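Local coordinates for protein endo-pectate lyase (PDB 3B4N) that probably cleaves polygalacturonate and methylated pectins internally by calcium-dependent beta-elimination, giving oligosaccharides with unsaturated galacturonosyl ends, at residues Ser30-Leu35 with Thr72-Asp77; Ala45-Tyr50 with Val88-Glu93; Asn129-Cys134 with Asn158-Asn163; Ala197-Lys202 with His228-Ser233; Glu310-Val315 with Thr322-Glu327. All blocks are in the same frame, centred on the assembly; numbering follows the deposited sequence.

Interaction 1: Ser30-Leu35 with Thr72-Asp77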
# COMPACT_ATOMS: atom_id res chain seq x y z
N SER A 30 1.91 16.77 3.82
CA SER A 30 2.39 17.39 5.05
C SER A 30 3.87 17.81 5.03
O SER A 30 4.65 17.43 5.91
CB SER A 30 2.16 16.43 6.22
OG SER A 30 2.53 17.01 7.46
N ASP A 31 4.23 18.61 4.02
CA ASP A 31 5.59 19.12 3.83
C ASP A 31 6.64 18.03 3.64
O ASP A 31 7.84 18.25 3.86
CB ASP A 31 6.00 20.01 4.99
CG ASP A 31 5.32 21.35 4.93
OD1 ASP A 31 5.40 22.08 5.92
OD2 ASP A 31 4.72 21.67 3.88
N VAL A 32 6.18 16.87 3.24
CA VAL A 32 7.06 15.74 2.99
C VAL A 32 6.77 15.31 1.56
O VAL A 32 5.61 15.24 1.14
CB VAL A 32 6.75 14.58 3.95
CG1 VAL A 32 7.62 13.37 3.62
CG2 VAL A 32 7.01 15.02 5.39
N ASN A 33 7.83 15.07 0.79
CA ASN A 33 7.66 14.59 -0.58
C ASN A 33 7.88 13.10 -0.54
O ASN A 33 8.95 12.64 -0.15
CB ASN A 33 8.68 15.24 -1.51
CG ASN A 33 8.40 16.70 -1.75
OD1 ASN A 33 9.32 17.50 -1.97
ND2 ASN A 33 7.13 17.07 -1.74
N TYR A 34 6.86 12.34 -0.92
CA TYR A 34 6.97 10.89 -0.94
C TYR A 34 7.26 10.42 -2.35
O TYR A 34 6.64 10.87 -3.32
CB TYR A 34 5.68 10.23 -0.46
CG TYR A 34 5.46 10.34 1.03
CD1 TYR A 34 6.00 9.41 1.91
CD2 TYR A 34 4.73 11.40 1.56
CE1 TYR A 34 5.82 9.54 3.29
CE2 TYR A 34 4.54 11.54 2.93
CZ TYR A 34 5.09 10.61 3.79
OH TYR A 34 4.90 10.76 5.14
N LEU A 35 8.24 9.53 -2.47
CA LEU A 35 8.60 8.95 -3.75
C LEU A 35 8.22 7.49 -3.75
O LEU A 35 8.40 6.79 -2.75
CB LEU A 35 10.10 9.06 -4.00
CG LEU A 35 10.71 10.45 -4.03
CD1 LEU A 35 12.21 10.34 -4.31
CD2 LEU A 35 10.02 11.29 -5.10
N THR A 72 9.96 2.82 -1.75
CA THR A 72 9.45 4.14 -1.36
C THR A 72 10.51 4.91 -0.58
O THR A 72 11.46 4.34 -0.05
CB THR A 72 8.18 4.04 -0.47
OG1 THR A 72 8.53 3.42 0.77
CG2 THR A 72 7.06 3.25 -1.17
N PHE A 73 10.32 6.22 -0.52
CA PHE A 73 11.24 7.10 0.19
C PHE A 73 10.50 8.38 0.56
O PHE A 73 9.59 8.80 -0.15
CB PHE A 73 12.43 7.47 -0.70
CG PHE A 73 13.41 8.41 -0.05
CD1 PHE A 73 14.23 7.96 0.97
CD2 PHE A 73 13.49 9.74 -0.45
CE1 PHE A 73 15.13 8.81 1.59
CE2 PHE A 73 14.40 10.61 0.17
CZ PHE A 73 15.21 10.14 1.19
N LYS A 74 10.87 8.98 1.67
CA LYS A 74 10.26 10.24 2.05
C LYS A 74 11.33 11.30 2.29
O LYS A 74 12.34 11.04 2.94
CB LYS A 74 9.38 10.08 3.30
CG LYS A 74 10.11 9.78 4.58
CD LYS A 74 9.10 9.70 5.72
CE LYS A 74 9.78 9.47 7.06
NZ LYS A 74 10.59 8.22 7.07
N ASP A 75 11.12 12.47 1.71
CA ASP A 75 12.03 13.59 1.85
C ASP A 75 11.31 14.73 2.56
O ASP A 75 10.40 15.34 2.01
CB ASP A 75 12.51 14.08 0.48
CG ASP A 75 13.47 15.26 0.58
OD1 ASP A 75 13.69 15.94 -0.43
OD2 ASP A 75 14.01 15.48 1.68
N ALA A 76 11.71 15.00 3.80
CA ALA A 76 11.11 16.06 4.60
C ALA A 76 12.06 17.23 4.77
O ALA A 76 11.81 18.13 5.57
CB ALA A 76 10.72 15.52 5.97
N ASP A 77 13.15 17.23 4.00
CA ASP A 77 14.16 18.28 4.10
C ASP A 77 14.12 19.27 2.93
O ASP A 77 15.11 19.43 2.22
CB ASP A 77 15.54 17.64 4.18
CG ASP A 77 16.64 18.64 4.44
OD1 ASP A 77 17.81 18.33 4.13
OD2 ASP A 77 16.35 19.73 4.98
O HOH W 1 10.04 18.05 2.25
O HOH W 2 9.40 19.04 6.65

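Interaction 2: Ala45-Tyr50 with Val88-Glu93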
# COMPACT_ATOMS: atom_id res chain seq x y z
N ALA A 45 21.32 -3.99 -5.88
CA ALA A 45 22.28 -3.96 -4.78
C ALA A 45 21.93 -2.80 -3.85
O ALA A 45 21.91 -2.95 -2.63
CB ALA A 45 23.69 -3.80 -5.32
N ARG A 46 21.68 -1.63 -4.44
CA ARG A 46 21.30 -0.45 -3.67
C ARG A 46 20.48 0.46 -4.56
O ARG A 46 20.41 0.26 -5.77
CB ARG A 46 22.54 0.32 -3.18
CG ARG A 46 23.38 0.90 -4.31
CD ARG A 46 24.23 2.09 -3.86
NE ARG A 46 25.14 1.73 -2.77
CZ ARG A 46 26.01 2.57 -2.23
NH1 ARG A 46 26.09 3.82 -2.66
NH2 ARG A 46 26.79 2.15 -1.24
N GLN A 47 19.86 1.46 -3.94
CA GLN A 47 19.05 2.41 -4.69
C GLN A 47 19.39 3.79 -4.17
O GLN A 47 19.42 4.01 -2.96
CB GLN A 47 17.57 2.09 -4.51
CG GLN A 47 17.25 0.68 -4.97
CD GLN A 47 15.82 0.29 -4.66
OE1 GLN A 47 15.47 0.04 -3.50
NE2 GLN A 47 15.00 0.24 -5.70
N GLU A 48 19.66 4.72 -5.07
CA GLU A 48 20.05 6.06 -4.66
C GLU A 48 19.04 7.09 -5.09
O GLU A 48 18.55 7.07 -6.21
CB GLU A 48 21.41 6.40 -5.26
CG GLU A 48 22.48 5.36 -4.95
CD GLU A 48 23.83 5.73 -5.51
OE1 GLU A 48 23.89 6.25 -6.65
OE2 GLU A 48 24.84 5.50 -4.82
N VAL A 49 18.73 8.01 -4.19
CA VAL A 49 17.77 9.06 -4.50
C VAL A 49 18.55 10.34 -4.78
O VAL A 49 19.43 10.71 -4.01
CB VAL A 49 16.80 9.33 -3.32
CG1 VAL A 49 15.75 10.34 -3.74
CG2 VAL A 49 16.15 8.02 -2.88
N TYR A 50 18.22 10.98 -5.89
CA TYR A 50 18.86 12.23 -6.30
C TYR A 50 17.82 13.34 -6.33
O TYR A 50 16.65 13.11 -6.63
CB TYR A 50 19.50 12.08 -7.67
CG TYR A 50 20.74 11.22 -7.64
CD1 TYR A 50 22.00 11.79 -7.47
CD2 TYR A 50 20.64 9.83 -7.72
CE1 TYR A 50 23.14 11.01 -7.37
CE2 TYR A 50 21.78 9.03 -7.62
CZ TYR A 50 23.02 9.62 -7.45
OH TYR A 50 24.15 8.84 -7.32
N VAL A 88 15.47 8.44 -9.14
CA VAL A 88 15.90 7.30 -8.35
C VAL A 88 16.77 6.44 -9.27
O VAL A 88 16.38 6.11 -10.39
CB VAL A 88 14.72 6.47 -7.80
CG1 VAL A 88 15.22 5.13 -7.26
CG2 VAL A 88 14.03 7.25 -6.68
N ASP A 89 17.96 6.12 -8.78
CA ASP A 89 18.92 5.31 -9.50
C ASP A 89 18.96 3.93 -8.86
O ASP A 89 19.38 3.78 -7.72
CB ASP A 89 20.30 5.97 -9.39
CG ASP A 89 21.37 5.28 -10.22
OD1 ASP A 89 22.53 5.76 -10.17
OD2 ASP A 89 21.08 4.27 -10.89
N VAL A 90 18.48 2.93 -9.59
CA VAL A 90 18.50 1.55 -9.10
C VAL A 90 19.84 0.98 -9.58
O VAL A 90 20.10 0.91 -10.79
CB VAL A 90 17.30 0.77 -9.65
CG1 VAL A 90 17.40 -0.70 -9.27
CG2 VAL A 90 16.01 1.37 -9.11
N VAL A 91 20.69 0.61 -8.63
CA VAL A 91 22.02 0.10 -8.94
C VAL A 91 22.08 -1.41 -8.80
O VAL A 91 21.76 -1.95 -7.75
CB VAL A 91 23.07 0.74 -8.01
CG1 VAL A 91 24.47 0.26 -8.39
CG2 VAL A 91 22.98 2.26 -8.07
N SER A 92 22.48 -2.08 -9.87
CA SER A 92 22.57 -3.53 -9.85
C SER A 92 23.87 -3.99 -9.22
O SER A 92 24.78 -3.19 -8.99
CB SER A 92 22.49 -4.09 -11.27
OG SER A 92 23.73 -3.90 -11.95
N GLU A 93 23.96 -5.29 -8.96
CA GLU A 93 25.17 -5.85 -8.38
C GLU A 93 26.34 -5.65 -9.35
O GLU A 93 27.50 -5.62 -8.92
CB GLU A 93 24.96 -7.34 -8.12
CG GLU A 93 23.97 -7.61 -7.01
CD GLU A 93 23.74 -9.08 -6.80
OE1 GLU A 93 22.97 -9.43 -5.88
OE2 GLU A 93 24.32 -9.89 -7.56

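Interaction 3: Asn129-Cys134 with Asn158-Asn163. With EDO (1,2-ethanediol), chain G.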
# COMPACT_ATOMS: atom_id res chain seq x y z
N ASN A 129 -4.19 -12.03 -16.86
CA ASN A 129 -2.98 -12.77 -17.21
C ASN A 129 -1.88 -11.96 -17.87
O ASN A 129 -1.23 -12.44 -18.80
CB ASN A 129 -3.33 -13.96 -18.11
CG ASN A 129 -4.20 -14.97 -17.42
OD1 ASN A 129 -3.94 -15.32 -16.26
ND2 ASN A 129 -5.22 -15.46 -18.11
N ARG A 130 -1.67 -10.74 -17.40
CA ARG A 130 -0.63 -9.90 -17.96
C ARG A 130 -0.30 -8.75 -17.03
O ARG A 130 -0.98 -8.53 -16.02
CB ARG A 130 -1.06 -9.35 -19.33
CG ARG A 130 -2.26 -8.42 -19.31
CD ARG A 130 -2.79 -8.23 -20.74
NE ARG A 130 -3.94 -7.33 -20.82
CZ ARG A 130 -3.86 -6.03 -21.07
NH1 ARG A 130 -2.68 -5.45 -21.26
NH2 ARG A 130 -4.97 -5.30 -21.13
N THR A 131 0.77 -8.03 -17.37
CA THR A 131 1.22 -6.89 -16.59
C THR A 131 0.95 -5.63 -17.38
O THR A 131 1.20 -5.57 -18.60
CB THR A 131 2.74 -6.99 -16.31
OG1 THR A 131 2.98 -8.12 -15.46
CG2 THR A 131 3.24 -5.72 -15.63
N VAL A 132 0.42 -4.62 -16.71
CA VAL A 132 0.14 -3.35 -17.35
C VAL A 132 0.85 -2.23 -16.62
O VAL A 132 0.68 -2.07 -15.40
CB VAL A 132 -1.38 -3.04 -17.38
CG1 VAL A 132 -1.61 -1.66 -17.99
CG2 VAL A 132 -2.12 -4.10 -18.20
N ASP A 133 1.67 -1.49 -17.35
CA ASP A 133 2.40 -0.37 -16.78
C ASP A 133 1.58 0.87 -17.12
O ASP A 133 1.47 1.25 -18.29
CB ASP A 133 3.78 -0.27 -17.41
CG ASP A 133 4.69 0.71 -16.69
OD1 ASP A 133 4.19 1.72 -16.13
OD2 ASP A 133 5.92 0.47 -16.70
N CYS A 134 1.02 1.51 -16.10
CA CYS A 134 0.19 2.69 -16.30
C CYS A 134 0.97 3.98 -16.52
O CYS A 134 0.38 5.04 -16.74
CB CYS A 134 -0.77 2.85 -15.13
SG CYS A 134 -1.93 1.46 -15.00
N ASN A 158 -5.37 -12.46 -12.17
CA ASN A 158 -4.03 -13.04 -12.32
C ASN A 158 -3.21 -12.05 -13.13
O ASN A 158 -2.50 -12.41 -14.07
CB ASN A 158 -4.08 -14.40 -13.03
CG ASN A 158 -2.79 -15.18 -12.88
OD1 ASN A 158 -2.14 -15.54 -13.86
ND2 ASN A 158 -2.42 -15.45 -11.63
N ALA A 159 -3.30 -10.78 -12.74
CA ALA A 159 -2.62 -9.71 -13.45
C ALA A 159 -1.90 -8.73 -12.53
O ALA A 159 -2.14 -8.69 -11.32
CB ALA A 159 -3.63 -8.96 -14.31
N THR A 160 -1.04 -7.93 -13.13
CA THR A 160 -0.27 -6.93 -12.40
C THR A 160 -0.50 -5.54 -12.97
O THR A 160 -0.59 -5.37 -14.19
CB THR A 160 1.26 -7.23 -12.49
OG1 THR A 160 1.54 -8.46 -11.82
CG2 THR A 160 2.08 -6.10 -11.84
N VAL A 161 -0.62 -4.55 -12.10
CA VAL A 161 -0.75 -3.18 -12.54
C VAL A 161 0.33 -2.40 -11.80
O VAL A 161 0.60 -2.66 -10.62
CB VAL A 161 -2.15 -2.59 -12.22
CG1 VAL A 161 -2.41 -2.57 -10.72
CG2 VAL A 161 -2.25 -1.19 -12.80
N LYS A 162 0.99 -1.48 -12.49
CA LYS A 162 2.02 -0.70 -11.83
C LYS A 162 2.06 0.75 -12.26
O LYS A 162 1.61 1.09 -13.35
CB LYS A 162 3.40 -1.34 -12.00
CG LYS A 162 3.86 -1.54 -13.43
CD LYS A 162 5.15 -2.36 -13.42
CE LYS A 162 5.68 -2.62 -14.81
NZ LYS A 162 6.89 -3.49 -14.75
N ASN A 163 2.57 1.59 -11.37
CA ASN A 163 2.74 3.02 -11.60
C ASN A 163 1.42 3.71 -11.91
O ASN A 163 1.19 4.20 -13.01
CB ASN A 163 3.72 3.24 -12.76
CG ASN A 163 4.99 2.44 -12.61
OD1 ASN A 163 5.45 1.79 -13.55
ND2 ASN A 163 5.58 2.49 -11.43
C1 EDO G . 9.80 -0.46 -14.20
O1 EDO G . 9.00 -1.21 -13.13
C2 EDO G . 8.99 -0.05 -15.44
O2 EDO G . 7.87 0.92 -14.96

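Interaction 4: Ala197-Lys202 with His228-Ser233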
# COMPACT_ATOMS: atom_id res chain seq x y z
N ALA A 197 -7.38 -1.75 -1.88
CA ALA A 197 -7.35 -2.95 -2.71
C ALA A 197 -8.12 -4.05 -2.00
O ALA A 197 -8.17 -4.09 -0.76
CB ALA A 197 -5.92 -3.40 -2.96
N THR A 198 -8.70 -4.95 -2.78
CA THR A 198 -9.52 -6.04 -2.28
C THR A 198 -9.05 -7.38 -2.83
O THR A 198 -8.94 -7.56 -4.04
CB THR A 198 -11.00 -5.84 -2.69
OG1 THR A 198 -11.45 -4.55 -2.24
CG2 THR A 198 -11.89 -6.93 -2.11
N ASN A 199 -8.78 -8.31 -1.93
CA ASN A 199 -8.34 -9.63 -2.33
C ASN A 199 -9.52 -10.59 -2.42
O ASN A 199 -10.05 -11.06 -1.41
CB ASN A 199 -7.30 -10.18 -1.34
CG ASN A 199 -6.64 -11.45 -1.84
OD1 ASN A 199 -7.06 -12.01 -2.85
ND2 ASN A 199 -5.61 -11.91 -1.13
N ASN A 200 -9.96 -10.82 -3.65
CA ASN A 200 -11.04 -11.76 -3.96
C ASN A 200 -10.39 -12.86 -4.81
O ASN A 200 -11.09 -13.61 -5.50
CB ASN A 200 -12.14 -11.11 -4.81
CG ASN A 200 -12.97 -10.09 -4.05
OD1 ASN A 200 -13.38 -9.08 -4.62
ND2 ASN A 200 -13.25 -10.37 -2.79
N GLY A 201 -9.06 -12.95 -4.76
CA GLY A 201 -8.32 -13.93 -5.55
C GLY A 201 -7.50 -14.92 -4.74
O GLY A 201 -7.88 -15.26 -3.63
N LYS A 202 -6.38 -15.38 -5.29
CA LYS A 202 -5.53 -16.34 -4.61
C LYS A 202 -4.43 -15.67 -3.80
O LYS A 202 -4.30 -15.93 -2.60
CB LYS A 202 -4.91 -17.32 -5.62
CG LYS A 202 -4.23 -18.53 -5.01
CD LYS A 202 -5.21 -19.44 -4.28
CE LYS A 202 -4.51 -20.71 -3.81
NZ LYS A 202 -5.33 -21.47 -2.82
N HIS A 228 -9.95 -8.29 2.53
CA HIS A 228 -9.65 -9.65 2.08
C HIS A 228 -10.89 -10.52 2.27
O HIS A 228 -11.30 -10.80 3.40
CB HIS A 228 -8.45 -10.13 2.91
CG HIS A 228 -7.81 -11.39 2.42
ND1 HIS A 228 -6.49 -11.68 2.68
CD2 HIS A 228 -8.32 -12.47 1.77
CE1 HIS A 228 -6.21 -12.89 2.22
NE2 HIS A 228 -7.30 -13.39 1.67
N ASN A 229 -11.47 -10.93 1.13
CA ASN A 229 -12.70 -11.72 1.11
C ASN A 229 -12.56 -13.18 0.70
O ASN A 229 -13.32 -14.03 1.16
CB ASN A 229 -13.71 -11.09 0.14
CG ASN A 229 -14.03 -9.65 0.47
OD1 ASN A 229 -14.18 -8.82 -0.42
ND2 ASN A 229 -14.15 -9.34 1.76
N SER A 230 -11.64 -13.48 -0.22
CA SER A 230 -11.50 -14.87 -0.64
C SER A 230 -10.92 -15.71 0.50
O SER A 230 -10.45 -15.17 1.50
CB SER A 230 -10.60 -14.96 -1.87
OG SER A 230 -9.34 -14.38 -1.59
N LYS A 231 -10.97 -17.03 0.34
CA LYS A 231 -10.44 -17.96 1.33
C LYS A 231 -9.29 -18.77 0.73
O LYS A 231 -9.15 -18.85 -0.49
CB LYS A 231 -11.54 -18.92 1.81
CG LYS A 231 -12.82 -18.23 2.27
CD LYS A 231 -13.95 -19.22 2.49
CE LYS A 231 -15.26 -18.50 2.72
NZ LYS A 231 -16.42 -19.44 2.62
N ASN A 232 -8.48 -19.38 1.59
CA ASN A 232 -7.32 -20.17 1.17
C ASN A 232 -6.48 -19.24 0.31
O ASN A 232 -5.95 -19.63 -0.73
CB ASN A 232 -7.79 -21.37 0.33
CG ASN A 232 -8.89 -22.17 1.01
OD1 ASN A 232 -8.67 -22.77 2.05
ND2 ASN A 232 -10.07 -22.17 0.42
N SER A 233 -6.36 -17.99 0.77
CA SER A 233 -5.67 -16.96 0.02
C SER A 233 -4.82 -16.06 0.91
O SER A 233 -5.03 -15.97 2.12
CB SER A 233 -6.70 -16.12 -0.71
OG SER A 233 -7.70 -15.69 0.20
O HOH W 3 -9.04 -18.08 -3.39

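Interaction 5: Glu310-Val315 with Thr322-Glu327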
# COMPACT_ATOMS: atom_id res chain seq x y z
N GLU A 310 -4.85 -8.03 16.02
CA GLU A 310 -5.96 -8.26 16.92
C GLU A 310 -6.75 -9.46 16.45
O GLU A 310 -6.95 -9.65 15.24
CB GLU A 310 -6.88 -7.03 16.99
CG GLU A 310 -6.19 -5.79 17.55
CD GLU A 310 -7.10 -4.59 17.64
OE1 GLU A 310 -7.81 -4.31 16.65
OE2 GLU A 310 -7.10 -3.93 18.69
N GLU A 311 -7.17 -10.29 17.40
CA GLU A 311 -7.96 -11.48 17.10
C GLU A 311 -9.44 -11.21 17.29
O GLU A 311 -9.83 -10.51 18.23
CB GLU A 311 -7.51 -12.65 17.99
CG GLU A 311 -6.14 -13.18 17.58
CD GLU A 311 -5.62 -14.31 18.43
OE1 GLU A 311 -4.55 -14.85 18.08
OE2 GLU A 311 -6.25 -14.67 19.45
N PHE A 312 -10.24 -11.74 16.37
CA PHE A 312 -11.69 -11.58 16.37
C PHE A 312 -12.35 -12.91 16.09
O PHE A 312 -11.70 -13.88 15.71
CB PHE A 312 -12.13 -10.67 15.22
CG PHE A 312 -11.67 -9.26 15.32
CD1 PHE A 312 -12.51 -8.28 15.82
CD2 PHE A 312 -10.41 -8.90 14.85
CE1 PHE A 312 -12.12 -6.95 15.87
CE2 PHE A 312 -10.00 -7.57 14.89
CZ PHE A 312 -10.85 -6.59 15.40
N LYS A 313 -13.67 -12.92 16.25
CA LYS A 313 -14.47 -14.09 15.92
C LYS A 313 -15.22 -13.64 14.68
O LYS A 313 -15.93 -12.64 14.71
CB LYS A 313 -15.48 -14.43 17.01
CG LYS A 313 -16.28 -15.70 16.70
CD LYS A 313 -17.46 -15.89 17.65
CE LYS A 313 -18.57 -14.89 17.35
NZ LYS A 313 -19.76 -15.10 18.23
N GLY A 314 -15.04 -14.35 13.57
CA GLY A 314 -15.75 -14.00 12.35
C GLY A 314 -17.07 -14.75 12.28
O GLY A 314 -17.23 -15.79 12.92
N VAL A 315 -18.02 -14.22 11.51
CA VAL A 315 -19.32 -14.85 11.36
C VAL A 315 -19.83 -14.74 9.94
O VAL A 315 -19.35 -13.92 9.15
CB VAL A 315 -20.40 -14.21 12.28
CG1 VAL A 315 -19.99 -14.31 13.73
CG2 VAL A 315 -20.63 -12.76 11.88
N THR A 322 -20.05 -10.76 15.57
CA THR A 322 -18.60 -10.84 15.67
C THR A 322 -18.20 -10.41 17.08
O THR A 322 -18.98 -9.77 17.79
CB THR A 322 -17.89 -9.90 14.68
OG1 THR A 322 -18.25 -8.54 14.96
CG2 THR A 322 -18.27 -10.24 13.24
N GLU A 323 -16.99 -10.78 17.48
CA GLU A 323 -16.47 -10.42 18.79
C GLU A 323 -15.01 -10.04 18.63
O GLU A 323 -14.33 -10.56 17.75
CB GLU A 323 -16.57 -11.61 19.76
CG GLU A 323 -17.99 -12.09 20.04
CD GLU A 323 -18.01 -13.30 20.96
OE1 GLU A 323 -17.43 -13.23 22.07
OE2 GLU A 323 -18.60 -14.34 20.57
N LYS A 324 -14.53 -9.14 19.49
CA LYS A 324 -13.14 -8.70 19.45
C LYS A 324 -12.45 -9.25 20.69
O LYS A 324 -12.87 -8.95 21.81
CB LYS A 324 -13.07 -7.18 19.45
CG LYS A 324 -11.66 -6.62 19.32
CD LYS A 324 -11.68 -5.11 19.41
CE LYS A 324 -10.29 -4.52 19.23
NZ LYS A 324 -10.36 -3.04 19.31
N TYR A 325 -11.39 -10.04 20.50
CA TYR A 325 -10.68 -10.62 21.63
C TYR A 325 -9.50 -9.77 22.11
O TYR A 325 -9.08 -9.87 23.26
CB TYR A 325 -10.19 -12.03 21.28
CG TYR A 325 -11.31 -12.98 20.90
CD1 TYR A 325 -11.35 -13.60 19.65
CD2 TYR A 325 -12.33 -13.28 21.81
CE1 TYR A 325 -12.37 -14.49 19.32
CE2 TYR A 325 -13.35 -14.16 21.49
CZ TYR A 325 -13.36 -14.77 20.24
OH TYR A 325 -14.38 -15.65 19.92
N GLY A 326 -8.96 -8.95 21.22
CA GLY A 326 -7.85 -8.08 21.59
C GLY A 326 -6.54 -8.29 20.87
O GLY A 326 -6.40 -9.21 20.06
N GLU A 327 -5.58 -7.42 21.16
CA GLU A 327 -4.25 -7.50 20.57
C GLU A 327 -3.49 -8.69 21.13
O GLU A 327 -3.52 -8.95 22.34
CB GLU A 327 -3.46 -6.22 20.83
CG GLU A 327 -2.01 -6.33 20.36
CD GLU A 327 -1.25 -5.02 20.49
OE1 GLU A 327 -1.51 -4.27 21.45
OE2 GLU A 327 -0.37 -4.77 19.64
O HOH W 4 -10.12 -2.87 16.03
O HOH W 5 -8.27 -1.62 18.73

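Interaction 1: Ser30-Leu35 with Thr72-Asp77
Val32-Leu35 and Thr72-Asp75 are neighbouring antiparallel strands in the three-stranded sheet of the N-terminal beta sandwich, a layout consistent with a fibronectin type III-like domain. Two hydrogen-bonded pairs tie them: Asn33 N gives to Asp75 O at 2.9 Å and Leu35 N to Phe73 O at 2.8 Å, each answered by a return bond. Between these, in the non-hydrogen-bonded pair, the Tyr34 ring lies alongside Lys74 and points the same way, its CE1 3.6 Å from Lys74 CB. With Lys74 CG between its own N and carbonyl carbon (chi1 68°), the lysine chain runs on beside the ring, CD 4.1 Å from Tyr34 CE1. Val32 CG1 covers one face of the Tyr34 ring toward the rim, while Val32 CG2 meets Ala76 CB at 3.8 Å. On the other face of the sheet, Leu35 CD1 and Phe73 CD2 pack at 4.1 Å. Beyond the strand end, Asp75 OD2 accepts from Asp77 N in an Asx turn, and a water donates to both Asp31 O and Asp75 O. Asp75 OD1 is held by Arg51 and by the Tyr86 hydroxyl. The buried Asp75 carboxylate is therefore gripped at both oxygens, which would be expected to favour its ionised form.

Interaction 2: Ala45-Tyr50 with Val88-Glu93
The carboxylates of Glu48 and Asp89 stand side by side and point the same way, but their planes are turned 77° apart, with Glu48 OE1 3.8 Å from Asp89 OD1. Around this pair of like charges, the guanidinium of Arg46 meets Glu48 at its edge and in its plane, Arg46 NH1 giving to the anti lone pair of Glu48 OE2 at 3.0 Å. The Tyr50 hydroxyl reaches Glu48 OE1 from above the carboxylate plane, OH to OE1 2.7 Å. The Tyr50 ring lies beside Asp89, ring and carboxylate planes 39° apart, with Tyr50 CE2 3.8 Å from Asp89 CB. Arg46 gets there with CG between its N and carbonyl carbon (chi1 64°) and a bend farther out; this also lays Arg46 CG 3.7 Å from Val91 CB. With Arg62 as a second partner of Glu48 OE2, the positive groups probably offset the repulsion between the acids.

Beneath the side chains, Glu48 and Asp89 form a hydrogen-bonded antiparallel pair, Glu48 N to Asp89 O and Asp89 N to Glu48 O, each 2.8 Å. At the far end Ala45 and Arg46 both face Val91 in a classic beta bulge: Val91 O takes a good bond from Ala45 N and a weak one from Arg46 N.

On the face bearing Gln47, Val49, Val88 and Val90, the side chains look toward strand 32-39, where Val49 packs on Leu35 and Val88 on Trp37. In the four-stranded sheet of the N-terminal sandwich, 44-52 and 85-92 are the inner strands, flanked by 61-66 and 97-104.

Interaction 3: Asn129-Cys134 with Asn158-Asn163
Thr131 and Thr160 lie side by side and point the same way, stacked from one strand to the next: Thr131 OG1 sits 3.5 Å from Thr160 CB, and their CG2 methyls are 4.0 Å apart. Both share one rotation (chi1 -66° and -65°), so that hydroxyl follows hydroxyl and methyl follows methyl. Two residues on, again on the threonine face, the extended Lys162 runs past Asp133, its CE 3.6 Å from Asp133 OD2; the charged ends stay 4.5 Å apart from NZ to OD2, too far for a salt bridge. Asp133 and Asn163 cross obliquely, carboxylate and amide planes 44° apart, and Asp133 OD2 accepts from O2 of an ethanediol, probably from the crystallisation liquor, at 2.7 Å. On the opposite face Cys134 SG, disulfide-bonded to Cys121, rests 3.5 Å from Val161 CG2. The backbones alternate partners: Thr160 N gives to Arg130 O, Val132 N to Thr160 O, Lys162 N to Val132 O, and Cys134 N to Lys162 O at 2.8 Å. Such in-register parallel pairing, with like residues stacked between successive coils, is the hallmark of the right-handed parallel beta helix; strand 181-189 continues the stack beyond Thr160 and Lys162.

Interaction 4: Ala197-Lys202 with His228-Ser233
Asn199 and His228 both hold CG anti to the backbone N (chi1 -171° and -168°), which sends amide and imidazole the same way from adjacent strands of the parallel beta helix, one coil over the next. Asn199 thereby covers a face of the His228 ring: CB lies 4.1 Å from the ring centroid in a CH-pi contact, and ND2 sits over the same ring near its rim. Asn199 OD1 meanwhile accepts from Gly201 N at 2.9 Å, an Asx turn just where the strand ends. Asn199 O is gripped twice, by Asn229 N at 2.9 Å and Ser230 N at 3.1 Å. Next along, the nearly coplanar amides of Asn200 and Asn229 join through ND2 and OD1 at 3.0 Å, OD1 being met on a lone pair. Zinc ligands border this side: Asp178 lies by Asn200, and Asp195 by Thr198. Across the turn, His228 NE2 and Ser233 OG are hydrogen-bonded, while Trp251 bonds ND1, fixing the ring at both nitrogens. Ser230 OG gives to Gly201 O at 2.7 Å. Last, Lys202, bent at chi2, brings its ammonium into the plane of the backbone carbonyl of Asn232, Lys202 NZ to Asn232 O 2.9 Å.

Interaction 5: Glu310-Val315 with Thr322-Glu327
Lys313 NZ meets Glu323 OE2 at 2.7 Å in a salt bridge across the 309-313/323-327 hairpin, on the oxygen's anti lone pair; a bend at chi3 (72°) swings the ammonium there. On the other face, Lys324 runs fully extended beside the Phe312 ring, its CG 3.5 Å from Phe312 CE1. Its ammonium ends in a looser salt bridge, Lys324 NZ to Glu310 OE2 3.4 Å, reinforced by a water 2.6 Å from both atoms. Tyr325 reaches over the partner backbone, its OH 3.3 Å from Lys313 CB. Val315 CG2 and Thr322 CG2 touch at 3.7 Å where the strands part.

Behind Tyr325 lies a classic beta bulge: Tyr325 and Gly326 both face Glu311, whose O takes a bond from Tyr325 N at 2.8 Å and a weak one from Gly326 N. Gly326 adopts backbone angles (phi 118°, psi 175°) that by themselves call for glycine. Farther out, Arg252 and Arg285 make cation-pi contacts with Phe312 and Tyr325, and Arg285 also pairs with Glu311. Strand 309-313 runs parallel to 276-284 on its other side, while antiparallel 323-327 closes that edge of the long beta-helix sheet.

Interactions 1 and 2 alternate along the chain and lie in the N-terminal sandwich, one in each of its two sheets; their centres are about 18 Å apart, and Leu35 and Phe73 of the first pack on Val49 of the second. Interactions 3, 4 and 5 then follow in sequence order along the parallel beta helix. Centre to centre, interaction 3 is about 18 Å from interaction 4, and interaction 4 about 19 Å from interaction 5; these last two share the sheet that runs from 125-128 to 323-327. The centres of interactions 2 and 5 lie about 43 Å apart, on opposite sides of the chain's centre. Pairing of segments mostly well separated in sequence thus builds a sandwich and a solenoid, with zinc bound beside interaction 4.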